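Local coordinates for GDP-perosamine synthase (Caulobacter crescentus, PDB 3BN1), which catalyses the pyridoxal phosphate-dependent transfer of an amino group from L-glutamate to GDP-4-keto-6-deoxy-D-mannose, giving GDP-perosamine, at residues T30-S35 with M234-A239; V53-A58 with I198-D203; T64-A69 with C179-F184; L114-L119 with M142-E147; A166-K171 with A280-H285. All coordinates share one frame; numbering follows the deposited sequence. Where two conformers were deposited one is given.

Contact 1 of 5, residues T30-S35 with M234-A239; sequences TTWISS and MTNIQA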
# COMPACT_ATOMS: atom_id res chain seq x y z
N THR A 30 -18.46 -9.49 -11.30
CA THR A 30 -17.81 -10.81 -11.35
C THR A 30 -17.17 -11.20 -10.03
O THR A 30 -16.69 -12.29 -9.89
CB THR A 30 -16.71 -10.82 -12.38
OG1 THR A 30 -15.91 -9.64 -12.20
CG2 THR A 30 -17.35 -10.87 -13.79
N THR A 31 -17.20 -10.25 -9.10
CA THR A 31 -16.61 -10.36 -7.76
C THR A 31 -15.09 -10.24 -7.69
O THR A 31 -14.55 -10.24 -6.58
CB THR A 31 -17.25 -11.50 -6.93
OG1 THR A 31 -16.87 -12.76 -7.48
CG2 THR A 31 -18.78 -11.37 -6.96
N TRP A 32 -14.40 -10.10 -8.83
CA TRP A 32 -12.93 -9.95 -8.87
C TRP A 32 -12.52 -8.51 -8.39
O TRP A 32 -12.35 -7.61 -9.21
CB TRP A 32 -12.39 -10.12 -10.29
CG TRP A 32 -12.52 -11.49 -10.64
CD1 TRP A 32 -13.49 -12.04 -11.41
CD2 TRP A 32 -11.77 -12.56 -10.09
NE1 TRP A 32 -13.33 -13.39 -11.44
CE2 TRP A 32 -12.29 -13.74 -10.62
CE3 TRP A 32 -10.67 -12.63 -9.23
CZ2 TRP A 32 -11.73 -14.98 -10.36
CZ3 TRP A 32 -10.13 -13.86 -8.94
CH2 TRP A 32 -10.66 -15.03 -9.51
N ILE A 33 -12.51 -8.24 -7.09
CA ILE A 33 -12.24 -6.87 -6.59
C ILE A 33 -10.91 -6.75 -5.78
O ILE A 33 -10.50 -5.69 -5.27
CB ILE A 33 -13.47 -6.40 -5.76
CG1 ILE A 33 -13.55 -7.20 -4.43
CG2 ILE A 33 -14.78 -6.46 -6.58
CD1 ILE A 33 -14.33 -6.46 -3.26
N SER A 34 -10.22 -7.88 -5.69
CA SER A 34 -8.95 -7.95 -4.96
C SER A 34 -7.76 -7.85 -5.93
O SER A 34 -7.91 -7.45 -7.09
CB SER A 34 -8.91 -9.23 -4.09
OG SER A 34 -7.87 -9.22 -3.12
N SER A 35 -6.59 -8.23 -5.43
CA SER A 35 -5.37 -8.15 -6.17
C SER A 35 -5.08 -9.27 -7.12
O SER A 35 -3.91 -9.57 -7.36
CB SER A 35 -4.16 -7.88 -5.28
OG SER A 35 -4.18 -8.82 -4.24
N MET A 234 -1.60 -4.04 -6.53
CA MET A 234 -2.71 -3.20 -6.99
C MET A 234 -4.00 -4.06 -7.02
O MET A 234 -3.93 -5.26 -7.35
CB MET A 234 -2.46 -2.74 -8.45
CG MET A 234 -3.52 -1.73 -8.88
SD MET A 234 -3.24 -1.11 -10.52
CE MET A 234 -1.94 0.20 -10.24
N THR A 235 -5.17 -3.48 -6.70
CA THR A 235 -6.40 -4.22 -6.86
C THR A 235 -6.86 -4.26 -8.35
O THR A 235 -6.45 -3.43 -9.19
CB THR A 235 -7.58 -3.61 -6.09
OG1 THR A 235 -7.88 -2.25 -6.54
CG2 THR A 235 -7.32 -3.74 -4.61
N ASN A 236 -7.71 -5.24 -8.66
CA ASN A 236 -8.26 -5.38 -10.00
C ASN A 236 -9.13 -4.17 -10.27
O ASN A 236 -9.27 -3.75 -11.42
CB ASN A 236 -9.11 -6.67 -10.09
CG ASN A 236 -9.34 -7.16 -11.55
OD1 ASN A 236 -8.44 -7.12 -12.40
ND2 ASN A 236 -10.54 -7.70 -11.80
N ILE A 237 -9.77 -3.61 -9.24
CA ILE A 237 -10.60 -2.41 -9.40
C ILE A 237 -9.72 -1.20 -9.80
O ILE A 237 -10.05 -0.51 -10.77
CB ILE A 237 -11.41 -2.05 -8.07
CG1 ILE A 237 -12.66 -2.97 -7.96
CG2 ILE A 237 -11.82 -0.56 -8.13
CD1 ILE A 237 -13.62 -2.76 -6.76
N GLN A 238 -8.59 -1.00 -9.12
CA GLN A 238 -7.69 0.09 -9.48
C GLN A 238 -7.15 -0.15 -10.90
O GLN A 238 -6.99 0.79 -11.66
CB GLN A 238 -6.47 0.16 -8.52
CG GLN A 238 -6.80 0.55 -7.06
CD GLN A 238 -5.81 -0.02 -6.05
OE1 GLN A 238 -6.12 -0.98 -5.37
NE2 GLN A 238 -4.62 0.54 -5.97
N ALA A 239 -6.84 -1.39 -11.25
CA ALA A 239 -6.29 -1.65 -12.60
C ALA A 239 -7.36 -1.38 -13.66
O ALA A 239 -7.07 -0.99 -14.81
CB ALA A 239 -5.74 -3.09 -12.76

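Contact 2 of 5, residues V53-A58 with I198-D203; sequences VKHAIA and ITTNDD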
# COMPACT_ATOMS: atom_id res chain seq x y z
N VAL A 53 8.36 -0.83 -23.09
CA VAL A 53 9.34 -1.64 -22.36
C VAL A 53 8.76 -3.03 -22.22
O VAL A 53 7.57 -3.23 -22.52
CB VAL A 53 9.56 -1.12 -20.92
CG1 VAL A 53 10.20 0.23 -20.89
CG2 VAL A 53 8.25 -1.12 -20.15
N LYS A 54 9.56 -3.97 -21.75
CA LYS A 54 9.06 -5.33 -21.57
C LYS A 54 8.15 -5.55 -20.39
O LYS A 54 7.13 -6.25 -20.51
CB LYS A 54 10.18 -6.37 -21.63
CG LYS A 54 11.20 -6.02 -22.76
CD LYS A 54 12.33 -6.96 -22.96
CE LYS A 54 12.22 -8.24 -22.17
NZ LYS A 54 13.55 -8.53 -21.52
N HIS A 55 8.48 -4.94 -19.26
CA HIS A 55 7.67 -5.23 -18.09
C HIS A 55 7.06 -4.05 -17.42
O HIS A 55 7.67 -2.98 -17.35
CB HIS A 55 8.53 -5.91 -17.05
CG HIS A 55 9.44 -6.96 -17.61
ND1 HIS A 55 8.99 -8.24 -17.89
CD2 HIS A 55 10.76 -6.95 -17.89
CE1 HIS A 55 10.00 -8.95 -18.39
NE2 HIS A 55 11.09 -8.20 -18.36
N ALA A 56 5.91 -4.29 -16.82
CA ALA A 56 5.30 -3.26 -15.98
C ALA A 56 4.66 -3.99 -14.79
O ALA A 56 3.95 -5.00 -14.95
CB ALA A 56 4.33 -2.43 -16.73
N ILE A 57 5.01 -3.52 -13.61
CA ILE A 57 4.57 -4.09 -12.33
C ILE A 57 3.69 -3.11 -11.57
O ILE A 57 4.16 -2.08 -11.08
CB ILE A 57 5.83 -4.48 -11.47
CG1 ILE A 57 6.73 -5.54 -12.16
CG2 ILE A 57 5.39 -5.10 -10.11
CD1 ILE A 57 7.82 -5.01 -13.16
N ALA A 58 2.38 -3.40 -11.54
CA ALA A 58 1.36 -2.58 -10.92
C ALA A 58 1.45 -2.69 -9.40
O ALA A 58 1.53 -3.78 -8.84
CB ALA A 58 0.01 -3.05 -11.36
N ILE A 198 5.73 0.09 -11.81
CA ILE A 198 7.18 0.10 -12.10
C ILE A 198 7.38 -0.43 -13.53
O ILE A 198 6.76 -1.45 -13.89
CB ILE A 198 8.01 -0.85 -11.17
CG1 ILE A 198 7.67 -0.58 -9.70
CG2 ILE A 198 9.55 -0.77 -11.46
CD1 ILE A 198 8.21 -1.65 -8.78
N THR A 199 8.29 0.20 -14.29
CA THR A 199 8.60 -0.26 -15.63
C THR A 199 10.09 -0.62 -15.71
O THR A 199 10.92 -0.07 -14.99
CB THR A 199 8.23 0.75 -16.72
OG1 THR A 199 8.90 1.98 -16.45
CG2 THR A 199 6.73 0.99 -16.80
N THR A 200 10.36 -1.68 -16.46
CA THR A 200 11.69 -2.15 -16.64
C THR A 200 11.85 -3.10 -17.81
O THR A 200 10.90 -3.72 -18.26
CB THR A 200 12.27 -2.81 -15.37
OG1 THR A 200 13.68 -2.97 -15.55
CG2 THR A 200 11.65 -4.22 -15.12
N ASN A 201 13.07 -3.16 -18.34
CA ASN A 201 13.29 -4.11 -19.42
C ASN A 201 13.97 -5.38 -18.90
O ASN A 201 13.86 -6.39 -19.54
CB ASN A 201 14.06 -3.51 -20.59
CG ASN A 201 13.16 -2.63 -21.50
OD1 ASN A 201 12.12 -3.08 -21.98
ND2 ASN A 201 13.54 -1.37 -21.67
N ASP A 202 14.61 -5.32 -17.73
CA ASP A 202 15.36 -6.44 -17.16
C ASP A 202 14.48 -7.50 -16.55
O ASP A 202 13.74 -7.23 -15.62
CB ASP A 202 16.33 -5.96 -16.11
CG ASP A 202 17.14 -7.11 -15.54
OD1 ASP A 202 18.06 -7.55 -16.25
OD2 ASP A 202 16.83 -7.57 -14.42
N ASP A 203 14.58 -8.71 -17.08
CA ASP A 203 13.67 -9.78 -16.63
C ASP A 203 13.89 -10.14 -15.19
O ASP A 203 13.01 -10.57 -14.48
CB ASP A 203 13.94 -11.08 -17.39
CG ASP A 203 13.57 -11.02 -18.86
OD1 ASP A 203 13.02 -10.04 -19.39
OD2 ASP A 203 13.83 -12.03 -19.53

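Contact 3 of 5, residues T64-A69 with C179-F184; sequences TALHLA and CATFSF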
# COMPACT_ATOMS: atom_id res chain seq x y z
N THR A 64 5.09 3.32 -2.87
CA THR A 64 5.49 1.94 -2.60
C THR A 64 6.24 1.36 -3.82
O THR A 64 7.11 0.51 -3.67
CB THR A 64 4.26 1.10 -2.23
OG1 THR A 64 3.30 1.18 -3.28
CG2 THR A 64 3.61 1.65 -0.92
N ALA A 65 5.88 1.87 -5.00
CA ALA A 65 6.50 1.57 -6.27
C ALA A 65 7.97 1.91 -6.09
O ALA A 65 8.86 1.09 -6.35
CB ALA A 65 5.89 2.48 -7.36
N LEU A 66 8.24 3.15 -5.68
CA LEU A 66 9.63 3.50 -5.50
C LEU A 66 10.34 2.57 -4.52
O LEU A 66 11.43 2.07 -4.79
CB LEU A 66 9.68 4.93 -4.96
CG LEU A 66 9.51 5.96 -6.08
CD1 LEU A 66 9.28 7.42 -5.49
CD2 LEU A 66 10.72 5.94 -7.02
N HIS A 67 9.76 2.40 -3.34
CA HIS A 67 10.34 1.52 -2.34
C HIS A 67 10.60 0.14 -2.95
O HIS A 67 11.71 -0.39 -2.85
CB HIS A 67 9.44 1.39 -1.04
CG HIS A 67 10.05 0.54 0.06
ND1 HIS A 67 9.29 -0.11 1.03
CD2 HIS A 67 11.35 0.27 0.37
CE1 HIS A 67 10.10 -0.76 1.86
NE2 HIS A 67 11.35 -0.55 1.48
N LEU A 68 9.57 -0.42 -3.57
CA LEU A 68 9.72 -1.72 -4.15
C LEU A 68 10.89 -1.77 -5.15
O LEU A 68 11.73 -2.68 -5.12
CB LEU A 68 8.41 -2.12 -4.85
CG LEU A 68 8.42 -3.49 -5.54
CD1 LEU A 68 8.68 -4.60 -4.48
CD2 LEU A 68 7.06 -3.67 -6.16
N ALA A 69 10.94 -0.83 -6.09
CA ALA A 69 12.01 -0.91 -7.10
C ALA A 69 13.42 -0.81 -6.47
O ALA A 69 14.39 -1.48 -6.88
CB ALA A 69 11.78 0.23 -8.12
N CYS A 179 15.08 1.16 -14.25
CA CYS A 179 13.65 0.93 -14.03
C CYS A 179 13.08 2.31 -13.78
O CYS A 179 13.81 3.32 -13.86
CB CYS A 179 13.35 -0.00 -12.84
SG CYS A 179 14.13 0.60 -11.30
N ALA A 180 11.78 2.39 -13.60
CA ALA A 180 11.22 3.74 -13.37
C ALA A 180 9.92 3.49 -12.65
O ALA A 180 9.36 2.39 -12.75
CB ALA A 180 10.87 4.40 -14.70
N THR A 181 9.39 4.55 -12.04
CA THR A 181 8.10 4.44 -11.34
C THR A 181 7.15 5.57 -11.75
O THR A 181 7.55 6.66 -12.23
CB THR A 181 8.28 4.40 -9.82
OG1 THR A 181 8.78 5.67 -9.45
CG2 THR A 181 9.38 3.40 -9.43
N PHE A 182 5.88 5.24 -11.60
CA PHE A 182 4.80 6.15 -11.89
C PHE A 182 3.76 6.12 -10.79
O PHE A 182 3.61 5.12 -10.06
CB PHE A 182 4.07 5.76 -13.17
CG PHE A 182 4.93 5.79 -14.39
CD1 PHE A 182 5.72 4.68 -14.73
CD2 PHE A 182 4.94 6.92 -15.20
CE1 PHE A 182 6.57 4.73 -15.85
CE2 PHE A 182 5.63 6.94 -16.40
CZ PHE A 182 6.49 5.85 -16.72
N SER A 183 3.03 7.21 -10.74
CA SER A 183 1.97 7.39 -9.75
C SER A 183 0.61 7.63 -10.43
O SER A 183 0.49 8.44 -11.36
CB SER A 183 2.23 8.66 -8.95
OG SER A 183 1.10 8.90 -8.11
N PHE A 184 -0.43 6.96 -9.95
CA PHE A 184 -1.78 7.17 -10.48
C PHE A 184 -2.59 7.71 -9.32
O PHE A 184 -3.80 7.55 -9.24
CB PHE A 184 -2.36 5.87 -10.99
CG PHE A 184 -1.41 5.13 -11.88
CD1 PHE A 184 -0.91 5.75 -13.03
CD2 PHE A 184 -1.07 3.78 -11.65
CE1 PHE A 184 -0.03 5.06 -13.89
CE2 PHE A 184 -0.18 3.09 -12.49
CZ PHE A 184 0.33 3.73 -13.63

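Contact 4 of 5, residues L114-L119 with M142-E147; sequences LDAAKL and MDPILE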
# COMPACT_ATOMS: atom_id res chain seq x y z
N LEU A 114 16.86 17.75 -12.17
CA LEU A 114 18.20 17.36 -11.76
C LEU A 114 19.28 17.98 -12.65
O LEU A 114 19.27 17.80 -13.86
CB LEU A 114 18.29 15.84 -11.85
CG LEU A 114 19.48 15.31 -11.07
CD1 LEU A 114 19.14 13.82 -10.85
CD2 LEU A 114 20.78 15.50 -11.85
N ASP A 115 20.25 18.68 -12.05
CA ASP A 115 21.29 19.28 -12.87
C ASP A 115 22.44 18.27 -13.09
O ASP A 115 23.21 17.95 -12.17
CB ASP A 115 21.70 20.53 -12.14
CG ASP A 115 22.77 21.29 -12.92
OD1 ASP A 115 23.30 20.75 -13.92
OD2 ASP A 115 23.10 22.41 -12.49
N ALA A 116 22.47 17.67 -14.27
CA ALA A 116 23.47 16.62 -14.58
C ALA A 116 24.93 17.00 -14.36
O ALA A 116 25.77 16.18 -13.96
CB ALA A 116 23.27 16.03 -15.96
N ALA A 117 25.15 18.30 -14.49
CA ALA A 117 26.46 18.87 -14.27
C ALA A 117 26.88 18.88 -12.82
O ALA A 117 28.06 19.13 -12.58
CB ALA A 117 26.58 20.25 -14.86
N LYS A 118 25.97 18.64 -11.87
CA LYS A 118 26.33 18.66 -10.44
C LYS A 118 26.42 17.23 -9.90
O LYS A 118 26.77 16.96 -8.75
CB LYS A 118 25.33 19.50 -9.64
CG LYS A 118 25.29 20.93 -10.14
CD LYS A 118 24.83 21.96 -9.09
CE LYS A 118 25.95 23.01 -8.85
NZ LYS A 118 25.61 24.44 -9.14
N LEU A 119 26.12 16.28 -10.76
CA LEU A 119 26.14 14.90 -10.32
C LEU A 119 27.49 14.31 -9.93
O LEU A 119 27.65 13.69 -8.86
CB LEU A 119 25.59 14.08 -11.46
CG LEU A 119 24.62 12.91 -11.38
CD1 LEU A 119 23.61 13.13 -10.23
CD2 LEU A 119 24.00 12.81 -12.82
N MET A 142 18.38 13.23 -19.72
CA MET A 142 18.83 11.85 -19.53
C MET A 142 20.16 11.39 -20.04
O MET A 142 20.88 10.67 -19.37
CB MET A 142 17.73 10.84 -19.85
CG MET A 142 16.51 11.02 -18.99
SD MET A 142 16.87 10.76 -17.20
CE MET A 142 17.50 9.02 -17.14
N ASP A 143 20.50 11.83 -21.25
CA ASP A 143 21.73 11.35 -21.81
C ASP A 143 22.92 11.71 -20.94
O ASP A 143 23.71 10.85 -20.56
CB ASP A 143 21.79 11.83 -23.27
CG ASP A 143 20.89 11.01 -24.21
OD1 ASP A 143 20.31 9.97 -23.75
OD2 ASP A 143 20.78 11.40 -25.39
N PRO A 144 23.09 12.96 -20.54
CA PRO A 144 24.26 13.24 -19.71
C PRO A 144 24.23 12.46 -18.38
O PRO A 144 25.25 12.10 -17.80
CB PRO A 144 24.14 14.75 -19.40
CG PRO A 144 23.10 15.25 -20.26
CD PRO A 144 22.56 14.19 -21.16
N ILE A 145 23.03 12.24 -17.87
CA ILE A 145 22.91 11.62 -16.58
C ILE A 145 23.29 10.13 -16.76
O ILE A 145 23.94 9.50 -15.90
CB ILE A 145 21.44 11.75 -16.11
CG1 ILE A 145 21.01 13.20 -15.89
CG2 ILE A 145 21.15 10.77 -14.94
CD1 ILE A 145 19.56 13.33 -15.38
N LEU A 146 22.81 9.53 -17.85
CA LEU A 146 23.13 8.13 -18.15
C LEU A 146 24.64 8.04 -18.43
O LEU A 146 25.33 7.07 -18.02
CB LEU A 146 22.33 7.63 -19.35
CG LEU A 146 20.83 7.45 -19.05
CD1 LEU A 146 20.09 7.17 -20.33
CD2 LEU A 146 20.63 6.23 -18.09
N GLU A 147 25.17 9.09 -19.07
CA GLU A 147 26.62 9.11 -19.33
C GLU A 147 27.41 8.99 -18.01
O GLU A 147 28.30 8.12 -17.89
CB GLU A 147 27.03 10.33 -20.17
CG GLU A 147 28.50 10.30 -20.68
CD GLU A 147 29.57 10.53 -19.59
OE1 GLU A 147 29.36 11.32 -18.63
OE2 GLU A 147 30.68 9.94 -19.68

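Contact 5 of 5, residues A166-K171 with A280-H285; sequences ATYRGK and ALTGRH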
# COMPACT_ATOMS: atom_id res chain seq x y z
N ALA A 166 5.42 11.41 -21.42
CA ALA A 166 6.49 12.30 -21.85
C ALA A 166 7.49 11.48 -22.68
O ALA A 166 7.59 10.26 -22.56
CB ALA A 166 7.19 12.98 -20.55
N THR A 167 8.26 12.14 -23.53
CA THR A 167 9.26 11.41 -24.31
C THR A 167 10.57 12.22 -24.31
O THR A 167 10.59 13.43 -24.07
CB THR A 167 8.85 11.19 -25.80
OG1 THR A 167 8.60 12.48 -26.38
CG2 THR A 167 7.63 10.29 -25.91
N TYR A 168 11.65 11.54 -24.66
CA TYR A 168 12.96 12.14 -24.65
C TYR A 168 13.75 11.46 -25.76
O TYR A 168 13.96 10.23 -25.74
CB TYR A 168 13.62 11.84 -23.29
CG TYR A 168 15.03 12.36 -23.17
CD1 TYR A 168 15.26 13.68 -22.72
CD2 TYR A 168 16.14 11.57 -23.57
CE1 TYR A 168 16.54 14.21 -22.66
CE2 TYR A 168 17.46 12.10 -23.51
CZ TYR A 168 17.66 13.42 -23.05
OH TYR A 168 18.95 13.96 -22.94
N ARG A 169 14.18 12.25 -26.72
CA ARG A 169 14.97 11.73 -27.82
C ARG A 169 14.55 10.33 -28.31
O ARG A 169 15.36 9.40 -28.46
CB ARG A 169 16.44 11.82 -27.46
CG ARG A 169 16.82 13.29 -27.18
CD ARG A 169 18.26 13.34 -26.80
NE ARG A 169 18.68 14.72 -26.42
CZ ARG A 169 19.88 15.05 -25.88
NH1 ARG A 169 20.82 14.13 -25.63
NH2 ARG A 169 20.16 16.31 -25.56
N GLY A 170 13.24 10.24 -28.54
CA GLY A 170 12.50 9.12 -29.11
C GLY A 170 12.00 8.01 -28.20
O GLY A 170 11.49 6.97 -28.67
N LYS A 171 12.18 8.23 -26.90
CA LYS A 171 11.82 7.22 -25.89
C LYS A 171 10.83 7.80 -24.91
O LYS A 171 10.91 8.97 -24.58
CB LYS A 171 13.10 6.87 -25.14
CG LYS A 171 14.17 6.20 -26.08
CD LYS A 171 15.30 5.70 -25.17
CE LYS A 171 15.56 4.22 -25.40
NZ LYS A 171 15.13 3.43 -24.22
N ALA A 280 12.20 22.22 -22.67
CA ALA A 280 13.33 21.64 -23.43
C ALA A 280 12.88 21.05 -24.76
O ALA A 280 11.83 20.40 -24.85
CB ALA A 280 14.02 20.54 -22.60
N LEU A 281 13.71 21.13 -25.79
CA LEU A 281 13.30 20.55 -27.07
C LEU A 281 13.66 19.07 -27.18
O LEU A 281 13.72 18.55 -28.28
CB LEU A 281 13.91 21.34 -28.23
CG LEU A 281 13.57 22.82 -28.29
CD1 LEU A 281 14.29 23.54 -29.44
CD2 LEU A 281 12.05 22.93 -28.43
N THR A 282 13.90 18.42 -26.04
CA THR A 282 14.30 17.00 -25.95
C THR A 282 13.22 15.95 -26.27
O THR A 282 13.54 14.82 -26.65
CB THR A 282 14.88 16.68 -24.60
OG1 THR A 282 13.96 17.13 -23.59
CG2 THR A 282 16.19 17.40 -24.45
N GLY A 283 11.96 16.36 -26.18
CA GLY A 283 10.82 15.48 -26.45
C GLY A 283 9.60 16.20 -25.89
O GLY A 283 9.64 17.41 -25.60
N ARG A 284 8.54 15.44 -25.66
CA ARG A 284 7.27 16.01 -25.19
C ARG A 284 7.25 16.21 -23.70
O ARG A 284 7.56 15.29 -22.92
CB ARG A 284 6.16 15.01 -25.46
CG ARG A 284 4.78 15.55 -25.14
CD ARG A 284 3.68 14.58 -25.54
NE ARG A 284 2.38 15.28 -25.67
CZ ARG A 284 1.28 14.68 -26.14
NH1 ARG A 284 1.33 13.38 -26.43
NH2 ARG A 284 0.15 15.35 -26.33
N HIS A 285 6.81 17.40 -23.33
CA HIS A 285 6.61 17.79 -21.95
C HIS A 285 5.10 17.66 -21.78
O HIS A 285 4.30 18.31 -22.48
CB HIS A 285 7.03 19.22 -21.84
CG HIS A 285 6.97 19.78 -20.47
ND1 HIS A 285 6.00 19.42 -19.56
CD2 HIS A 285 7.71 20.76 -19.88
CE1 HIS A 285 6.14 20.13 -18.46
NE2 HIS A 285 7.18 20.94 -18.62
O HOH W 1 12.06 15.50 -22.88

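Contact 1 of 5, residues T30-S35 with M234-A239
Asn236 does most of the gripping here, reaching the loop 30-35 with both its backbone and its side chain. Its backbone N donates to Ser34 O at 2.7 Å, and its side-chain ND2 donates to Trp32 O at 3.2 Å, nearly straight with 166° at the hydrogen. That second acceptor lies exactly in the amide plane of Asn236, although ND2 itself stands above the carbonyl plane of Trp32. CG is turned anti to the backbone N (chi1 -160°), which carries the amide out to Trp32, while a weak bond from Ile40 N to OD1 helps fix its rotation. Beside this polar grip, Ile33 and Ile237 lie side by side and point the same way, with Ile237 CD1 3.8 Å from Ile33 CB. All of this happens at the start of helix 236-247, where Thr235 is the N-cap and forms a capping box with Gln238: Gln238 N donates to Thr235 OG1 at 3.0 Å, and Thr235 N returns a bond to Gln238 OE1. The Trp32 end is looser. ND2 comes within 3.4 Å of Trp32 CB, but the indole leads away from the helix and the residue is exposed. At the other end Ser35 CB rests 3.3 Å from Met234 O, while the hydroxyls of Ser34 and Ser35 turn to Gly193 and Glu194 of the second subunit, across the dimer interface.

Contact 2 of 5, residues V53-A58 with I198-D203
Ile198 opens the ladder as the hydrogen-bonded partner of Ile57: Ile57 N donates to Ile198 O at 2.7 Å, in the carbonyl plane, and Ile198 N returns the bond. These are neighbouring antiparallel strands at one end of the large mixed sheet of the aminotransferase domain, 55-59 being the outermost within the chain. Thr199, in a non-hydrogen-bonded pair with Ala56, lays its CB 3.9 Å from Val53 CG2, the two side chains crossing at about a right angle. Thr200 then pairs with His55 through two backbone bonds. Past the strand, Asn201 takes over with its side chain, OD1 accepting from Lys54 N at 2.7 Å, while its backbone O receives Lys54 NZ at 2.9 Å. Asp203, at the start of helix 203-213, finishes the run. Its OD1 takes Lys54 NZ at 2.7 Å in a salt bridge and His55 NE2 at 2.9 Å, from opposite faces of the carboxylate plane. The oxygen lies in the imidazole plane, yet ring and carboxylate are turned 83° apart. Two donors converge on one oxygen, linking Asp203 to both Lys54 and His55 at an exposed edge, and any pull toward a protonated imidazole is probably weakened by the lysine charge.

Contact 3 of 5, residues T64-A69 with C179-F184
Thr181 points from its strand straight at the helix 64-69, and both of its branches find partners there. Its CB lies 3.9 Å from Ala65 CB, while CG2, held anti to the carbonyl carbon, sits 3.9 Å from Ala65 O and 4.2 Å from Ala69 CB. The threonine methyl is thus set between two alanines one helical turn apart. Leu66 comes in from the flank. It does not start out toward the strand, but its isobutyl end swings over to it and crosses Thr181 at about a right angle, bringing CD2 within 3.1 Å of Thr181 OG1 and 3.7 Å of its CG2. The contact with the hydroxyl is a close one between a methyl and an oxygen, without a hydrogen bond. One turn on from Ala65, Ala69 CB meets Cys179 SG at 4.0 Å. No polar bond links the segments, and every residue that touches is buried. With alanines at two of the meeting points, the short axes approach to 7.9 Å and run nearly antiparallel, at 163°. The helix 62-72 thereby covers one face of the central mixed sheet, as in the α/β core of the aspartate aminotransferase fold. Met209 of helix 203-213 packs on Ala69 and Cys179, while Ile157 and Asp159 of strand 155-159 meet Leu66.

Contact 4 of 5, residues L114-L119 with M142-E147
Ala116 pushes its methyl into the shoulder between Ile145 and Pro144, with CB 3.6 Å from Ile145 CG1 and 3.8 Å from Pro144 CB. This is a small apolar joint between two helices flanking the central sheet of the α/β aminotransferase domain: a short helical turn around 116-119 and the first turns of helix 142-151. Ile130 of strand 127-130 supports Leu114 and Leu119, while Met142 and Leu146 of the longer helix rest on Val156 of strand 155-159. Ile145 carries most of the contact on its side. Its CG1 branch is anti to the carbonyl carbon (chi1 -64°) and continues extended, so that CD1 reaches out to Leu114 CD2 at 4.3 Å; its other branch, CG2, meets Leu119 CD2 at 4.1 Å. The three residues of the short segment are therefore divided among separate parts of one isoleucine. Leu119 crosses that side chain at about a right angle, and its CD2 also lies 4.1 Å from Ile145 CA, against the backbone of the helix. Pro144 forms the more open border, whereas Leu114, Leu119 and Ile145 are buried. No hydrogen bond joins the two segments. The polar work stays within the short segment, where Asp115 is the N-cap: Ala117 N donates to Asp115 OD1 at 3.1 Å, meeting that oxygen from above the carboxylate plane.

Contact 5 of 5, residues A166-K171 with A280-H285
Thr167 and Arg169 bind the loop 280-285 through three hydrogen bonds. Arg169 N donates to Thr282 O at 2.6 Å, short and almost straight at 178°. Thr167 uses its side chain as well: OG1, turned between the backbone N and the carbonyl carbon (chi1 57°), accepts from Arg284 N at 3.0 Å, while Thr167 N gives a longer bond, 3.3 Å, to Arg284 O, approaching in the carbonyl plane on a lone pair. One water joins the segments too, donating to Thr167 O and hydrogen-bonding with Thr282 OG1. A weaker CA-H...O contact runs from Gly283 CA to Thr167 O at 3.1 Å. The apolar contact belongs to Thr282, whose CB sits 3.6 Å from both CD1 and CE1 of the Tyr168 ring. Arg169 CG lies over one face of that ring, near its rim, and the extended chain brings the guanidinium to the hydroxyl, Tyr168 OH lying 3.2 Å above the guanidinium plane. Both residues belong to a type I' turn from Tyr168 to Lys171, the tight hairpin linking strands 167-168 and 171-172. Their polar ends have partners beyond the contact, Asp141 for the Tyr168 hydroxyl and Asp143 for Arg169, while Arg284 forms a salt bridge with Glu257. The segments are thus joined mainly by backbone groups and a threonine hydroxyl, leaving the two arginine charges to acidic residues of other parts of the chain.

Contacts 2 and 3 share the central sheet: their centres lie 11 Å apart, and Thr199 N probably donates to Ala180 O at 2.9 Å between neighbouring strands. Contact 1 joins this core through Met234, which packs on Ala58 of contact 2 and on Phe184 of contact 3. Contacts 4 and 5 form a second group, tied by the salt bridge from Arg169 NH1 to Asp143 OD2 at 2.7 Å, and contact 4 lies about 39 Å from contact 1, centre to centre. Contacts 1 and 3 approach the active site. Ser183 of contact 3 hydrogen-bonds the cofactor phosphate of modified residue 188, and the side chains of Leu66 and Met234 lie about 10 Å and 13 Å from bound 2-oxoglutarate.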